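Local coordinates for 1-Cys peroxiredoxin (Vibrio vulnificus MO6-24/O, PDB 5K2I), which probably reduces hydrogen peroxide and other peroxides as a thiol peroxidase of the thioredoxin fold, and has been linked to the scavenging of nitric oxide, at residues H23-V26 with L27-F30; L97-G100 with D101-F104. All coordinates share one frame; numbering follows the deposited sequence.

Contact 1: residues H23-V26 with L27-F30; sequences HHPV and LELF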
ATOM      1  N   HIS A  23      30.145  -2.165 -11.083  1.00 13.42           N
ATOM      2  CA  HIS A  23      29.293  -3.306 -10.809  1.00 10.52           C
ATOM      3  C   HIS A  23      29.832  -4.086  -9.634  1.00 14.01           C
ATOM      4  O   HIS A  23      30.774  -4.869  -9.779  1.00 18.38           O
ATOM      5  CB  HIS A  23      29.195  -4.195 -12.040  1.00 13.71           C
ATOM      6  CG  HIS A  23      28.706  -3.465 -13.241  1.00 14.27           C
ATOM      7  ND1 HIS A  23      27.378  -3.164 -13.424  1.00 15.57           N
ATOM      8  CD2 HIS A  23      29.370  -2.922 -14.288  1.00 18.72           C
ATOM      9  CE1 HIS A  23      27.236  -2.493 -14.554  1.00 19.87           C
ATOM     10  NE2 HIS A  23      28.430  -2.331 -15.097  1.00 17.07           N
ATOM     11  N   HIS A  24      29.258  -3.849  -8.464  1.00 12.56           N
ATOM     12  CA  HIS A  24      29.711  -4.507  -7.239  1.00 12.38           C
ATOM     13  C   HIS A  24      29.208  -5.936  -7.134  1.00 12.05           C
ATOM     14  O   HIS A  24      28.002  -6.143  -7.090  1.00 12.06           O
ATOM     15  CB  HIS A  24      29.212  -3.763  -5.995  1.00 12.61           C
ATOM     16  CG  HIS A  24      29.561  -2.306  -5.950  1.00 14.31           C
ATOM     17  ND1 HIS A  24      30.815  -1.851  -5.613  1.00 19.99           N
ATOM     18  CD2 HIS A  24      28.798  -1.205  -6.151  1.00 15.54           C
ATOM     19  CE1 HIS A  24      30.817  -0.529  -5.625  1.00 17.90           C
ATOM     20  NE2 HIS A  24      29.607  -0.112  -5.950  1.00 17.43           N
ATOM     21  N   PRO A  25      30.111  -6.927  -7.073  1.00 10.52           N
ATOM     22  CA  PRO A  25      29.641  -8.228  -6.591  1.00  9.25           C
ATOM     23  C   PRO A  25      29.139  -8.048  -5.167  1.00 10.41           C
ATOM     24  O   PRO A  25      29.891  -7.578  -4.312  1.00 10.81           O
ATOM     25  CB  PRO A  25      30.898  -9.108  -6.641  1.00 10.95           C
ATOM     26  CG  PRO A  25      31.810  -8.394  -7.632  1.00 12.75           C
ATOM     27  CD  PRO A  25      31.549  -6.941  -7.386  1.00 14.17           C
ATOM     28  N   VAL A  26      27.882  -8.380  -4.904  1.00 10.35           N
ATOM     29  CA  VAL A  26      27.335  -8.124  -3.581  1.00  9.71           C
ATOM     30  C   VAL A  26      28.093  -8.902  -2.510  1.00  9.05           C
ATOM     31  O   VAL A  26      28.188  -8.452  -1.370  1.00 10.69           O
ATOM     32  CB  VAL A  26      25.815  -8.448  -3.492  1.00 10.53           C
ATOM     33  CG1 VAL A  26      25.020  -7.589  -4.474  1.00 11.11           C
ATOM     34  CG2 VAL A  26      25.536  -9.923  -3.736  1.00  9.54           C
ATOM     35  N   LEU A  27      28.640 -10.065  -2.858  1.00  8.10           N
ATOM     36  CA  LEU A  27      29.356 -10.861  -1.864  1.00  8.60           C
ATOM     37  C   LEU A  27      30.721 -10.268  -1.529  1.00 11.30           C
ATOM     38  O   LEU A  27      31.303 -10.596  -0.492  1.00 13.81           O
ATOM     39  CB  LEU A  27      29.494 -12.316  -2.322  1.00  9.56           C
ATOM     40  CG  LEU A  27      28.142 -13.028  -2.460  1.00  9.26           C
ATOM     41  CD1 LEU A  27      28.356 -14.475  -2.900  1.00 11.91           C
ATOM     42  CD2 LEU A  27      27.375 -12.992  -1.148  1.00 10.32           C
ATOM     43  N   GLU A  28      31.232  -9.404  -2.400  1.00 10.23           N
ATOM     44  CA  GLU A  28      32.443  -8.653  -2.095  1.00 10.69           C
ATOM     45  C   GLU A  28      32.090  -7.367  -1.343  1.00 10.94           C
ATOM     46  O   GLU A  28      32.699  -7.037  -0.328  1.00 12.14           O
ATOM     47  CB  GLU A  28      33.216  -8.346  -3.386  1.00 11.41           C
ATOM     48  CG  GLU A  28      33.839  -9.579  -4.042  1.00 13.89           C
ATOM     49  CD  GLU A  28      34.758  -9.228  -5.207  1.00 21.84           C
ATOM     50  OE1 GLU A  28      34.728  -8.070  -5.678  1.00 23.00           O
ATOM     51  OE2 GLU A  28      35.503 -10.125  -5.660  1.00 23.86           O
ATOM     52  N   LEU A  29      31.092  -6.652  -1.845  1.00 11.10           N
ATOM     53  CA  LEU A  29      30.641  -5.405  -1.234  1.00 10.55           C
ATOM     54  C   LEU A  29      30.229  -5.578   0.231  1.00  9.93           C
ATOM     55  O   LEU A  29      30.524  -4.720   1.072  1.00 13.13           O
ATOM     56  CB  LEU A  29      29.475  -4.841  -2.042  1.00 12.40           C
ATOM     57  CG  LEU A  29      28.903  -3.468  -1.661  1.00 12.79           C
ATOM     58  CD1 LEU A  29      29.922  -2.370  -1.884  1.00 15.24           C
ATOM     59  CD2 LEU A  29      27.653  -3.185  -2.465  1.00 14.24           C
ATOM     60  N   PHE A  30      29.562  -6.689   0.527  1.00  9.42           N
ATOM     61  CA  PHE A  30      29.004  -6.924   1.857  1.00  7.35           C
ATOM     62  C   PHE A  30      29.863  -7.860   2.724  1.00  9.68           C
ATOM     63  O   PHE A  30      29.515  -8.150   3.874  1.00  8.94           O
ATOM     64  CB  PHE A  30      27.579  -7.496   1.735  1.00  8.26           C
ATOM     65  CG  PHE A  30      26.589  -6.588   1.020  1.00  8.17           C
ATOM     66  CD1 PHE A  30      26.812  -5.224   0.883  1.00 10.21           C
ATOM     67  CD2 PHE A  30      25.412  -7.120   0.509  1.00 11.61           C
ATOM     68  CE1 PHE A  30      25.887  -4.410   0.236  1.00 10.84           C
ATOM     69  CE2 PHE A  30      24.476  -6.307  -0.148  1.00 11.16           C
ATOM     70  CZ  PHE A  30      24.719  -4.949  -0.286  1.00 11.82           C
TER

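Contact 2: residues L97-G100 with D101-F104; sequences LADG and DASF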
ATOM      1  N   LEU A  97      21.892   1.434  -4.647  1.00  8.07           N
ATOM      2  CA  LEU A  97      22.281   0.337  -5.536  1.00  7.83           C
ATOM      3  C   LEU A  97      21.202   0.017  -6.552  1.00  8.00           C
ATOM      4  O   LEU A  97      20.009  -0.036  -6.228  1.00  9.32           O
ATOM      5  CB  LEU A  97      22.604  -0.924  -4.726  1.00  7.60           C
ATOM      6  CG  LEU A  97      23.768  -0.816  -3.734  1.00  8.06           C
ATOM      7  CD1 LEU A  97      23.895  -2.080  -2.856  1.00 10.10           C
ATOM      8  CD2 LEU A  97      25.061  -0.541  -4.464  1.00 11.94           C
ATOM      9  N   ALA A  98      21.637  -0.209  -7.784  1.00  6.99           N
ATOM     10  CA  ALA A  98      20.740  -0.418  -8.909  1.00  7.62           C
ATOM     11  C   ALA A  98      20.727  -1.862  -9.400  1.00  8.88           C
ATOM     12  O   ALA A  98      21.787  -2.472  -9.625  1.00 10.43           O
ATOM     13  CB  ALA A  98      21.134   0.508 -10.062  1.00  9.79           C
ATOM     14  N   ASP A  99      19.523  -2.401  -9.558  1.00  7.53           N
ATOM     15  CA  ASP A  99      19.324  -3.709 -10.179  1.00  8.55           C
ATOM     16  C   ASP A  99      18.568  -3.526 -11.495  1.00  8.31           C
ATOM     17  O   ASP A  99      17.413  -3.905 -11.612  1.00  8.90           O
ATOM     18  CB  ASP A  99      18.556  -4.613  -9.206  1.00  9.89           C
ATOM     19  CG  ASP A  99      18.383  -6.027  -9.712  1.00  8.79           C
ATOM     20  OD1 ASP A  99      19.264  -6.511 -10.460  1.00 11.28           O
ATOM     21  OD2 ASP A  99      17.362  -6.658  -9.345  1.00  9.67           O
ATOM     22  N   GLY A 100      19.218  -2.928 -12.489  1.00  9.39           N
ATOM     23  CA  GLY A 100      18.497  -2.400 -13.636  1.00  9.14           C
ATOM     24  C   GLY A 100      17.741  -3.383 -14.506  1.00  9.08           C
ATOM     25  O   GLY A 100      16.751  -3.018 -15.148  1.00 10.59           O
ATOM     26  N   ASP A 101      18.221  -4.619 -14.550  1.00 10.84           N
ATOM     27  CA  ASP A 101      17.579  -5.659 -15.341  1.00  9.78           C
ATOM     28  C   ASP A 101      16.843  -6.671 -14.461  1.00 10.47           C
ATOM     29  O   ASP A 101      16.423  -7.714 -14.952  1.00 11.91           O
ATOM     30  CB  ASP A 101      18.614  -6.380 -16.221  1.00 11.73           C
ATOM     31  CG  ASP A 101      19.666  -7.140 -15.415  1.00 13.76           C
ATOM     32  OD1 ASP A 101      19.668  -7.066 -14.162  1.00 13.47           O
ATOM     33  OD2 ASP A 101      20.533  -7.793 -16.051  1.00 16.91           O
ATOM     34  N   ALA A 102      16.708  -6.353 -13.169  1.00  9.05           N
ATOM     35  CA  ALA A 102      15.991  -7.180 -12.179  1.00  9.85           C
ATOM     36  C   ALA A 102      16.649  -8.533 -11.925  1.00  7.77           C
ATOM     37  O   ALA A 102      16.030  -9.400 -11.327  1.00 10.11           O
ATOM     38  CB  ALA A 102      14.516  -7.389 -12.600  1.00  9.79           C
ATOM     39  N   SER A 103      17.900  -8.708 -12.348  1.00  9.67           N
ATOM     40  CA  SER A 103      18.543 -10.012 -12.201  1.00  9.89           C
ATOM     41  C   SER A 103      18.780 -10.389 -10.741  1.00  9.41           C
ATOM     42  O   SER A 103      18.592 -11.539 -10.374  1.00 11.08           O
ATOM     43  CB  SER A 103      19.861 -10.056 -12.979  1.00 12.89           C
ATOM     44  OG  SER A 103      20.744  -9.041 -12.546  1.00 16.35           O
ATOM     45  N   PHE A 104      19.178  -9.437  -9.901  1.00  9.72           N
ATOM     46  CA  PHE A 104      19.399  -9.719  -8.484  1.00  9.29           C
ATOM     47  C   PHE A 104      18.061 -10.052  -7.812  1.00  9.37           C
ATOM     48  O   PHE A 104      17.946 -11.028  -7.061  1.00  8.30           O
ATOM     49  CB  PHE A 104      20.093  -8.518  -7.814  1.00  8.44           C
ATOM     50  CG  PHE A 104      20.222  -8.611  -6.311  1.00  9.71           C
ATOM     51  CD1 PHE A 104      21.211  -9.376  -5.715  1.00 12.60           C
ATOM     52  CD2 PHE A 104      19.375  -7.881  -5.493  1.00 10.00           C
ATOM     53  CE1 PHE A 104      21.326  -9.421  -4.317  1.00  9.98           C
ATOM     54  CE2 PHE A 104      19.490  -7.916  -4.111  1.00 10.06           C
ATOM     55  CZ  PHE A 104      20.463  -8.690  -3.525  1.00 10.59           C
TER

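Contact 1: residues H23-V26 with L27-F30
P25 O takes two backbone N-H groups at once, and around this oxygen the strand turns into a short helix. The L29 N-H reaches it almost head-on, 2.9 Å from L29 N to P25 O with an N-H...O angle of 175°. The E28 N-H comes from above the carbonyl plane and is more bent, at 3.0 Å from E28 N to P25 O. One residue further, F30 N donates to V26 O over 2.9 Å, tilted from the carbonyl plane. P25, the N-cap residue of helix 26-29, closes both an i to i+3 and an i to i+4 bond with its carbonyl.

Among the apolar contacts, L29 reaches back over the ring of H24. Its CD1 lies over one face, 3.8 Å above the plane and displaced toward the rim, in a CH-pi contact, while L29 CD2 rests against H24 CB at 3.9 Å. With CG anti to the backbone N (chi1 -175°), both methyls of L29 face the histidine. NE2 of the same ring is hydrogen-bonded to Q15 OE1, which probably limits the rotation of the imidazole under the leucine. Beside it, the extended chain of E28 crosses obliquely beside the CB-CG-CD rim of the proline, E28 OE1 lying 3.5 Å from P25 CG. On the buried side V26 CB meets F30 CE2 at 4.2 Å.

The strand 20-25 pairs with strand 12-17 in a two-stranded antiparallel hairpin, H24 bonding to the backbone of L13; V26 bonds to that of A11. Helix 26-29 then leads toward strand 34-40. L29 and F30 lean on L97 of strand 95-98, V26 packs on L13, and L27 covers the loop residues T7, L8 and N10.

Contact 2: residues L97-G100 with D101-F104
The carboxylate of D99 and the ring of F104 stand almost perpendicular, their planes 89° apart, with F104 CB 3.4 Å from D99 OD1. The F104 N-H meets this oxygen on the syn side, tilted 28° from the carboxylate plane, at 3.0 Å from F104 N to D99 OD1. CG of D99 is swung anti to its own N (chi1 -176°), which carries the acid under the start of helix 103-108. D99 OD2 lies 3.2 Å from A102 CA and is hydrogen-bonded to T105 OG1, so both carboxylate oxygens hold the helix start. The second carboxylate, D101, is met at OD1 by two donors of S103: the hydroxyl on the syn side, 2.8 Å from S103 OG to D101 OD1, and the backbone N from above the plane. D99 OD1 and D101 OD1 are 3.8 Å apart; the S103 N-H, donated to D101 OD1, lies near both oxygens and may ease the repulsion.

The main chain reverses through a type I turn from D99 to A102, A102 N donating to D99 O over 3.0 Å. A102, with positive phi, is the N-cap residue. The type I turn overlaps an Asx turn at D101, and the two aspartates just ahead of A102 accept N-H groups of the first helical turn; the arrangement joins strand 95-98 of the thioredoxin-fold sheet to helix 103-108.

Overall arrangement
Contact 1 comes first along the chain; both belong to the thioredoxin-like redoxin domain, their centres about 13 Å apart. Each marks a strand running into a helix, 20-25 into 26-29 and 95-98 into 103-108. They belong to different sheets: contact 1 to the N-terminal hairpin, contact 2 to an outer strand of the mixed central sheet, which pairs with strand 70-75. Their side chains nevertheless touch. L97 CD1 is 3.9 Å from both L29 CD2 and F30 CZ, and V26 CG1 meets F104 CE1 at 4.1 Å. This apolar seam, with L13, packs the hairpin and its helix against the thioredoxin-fold core.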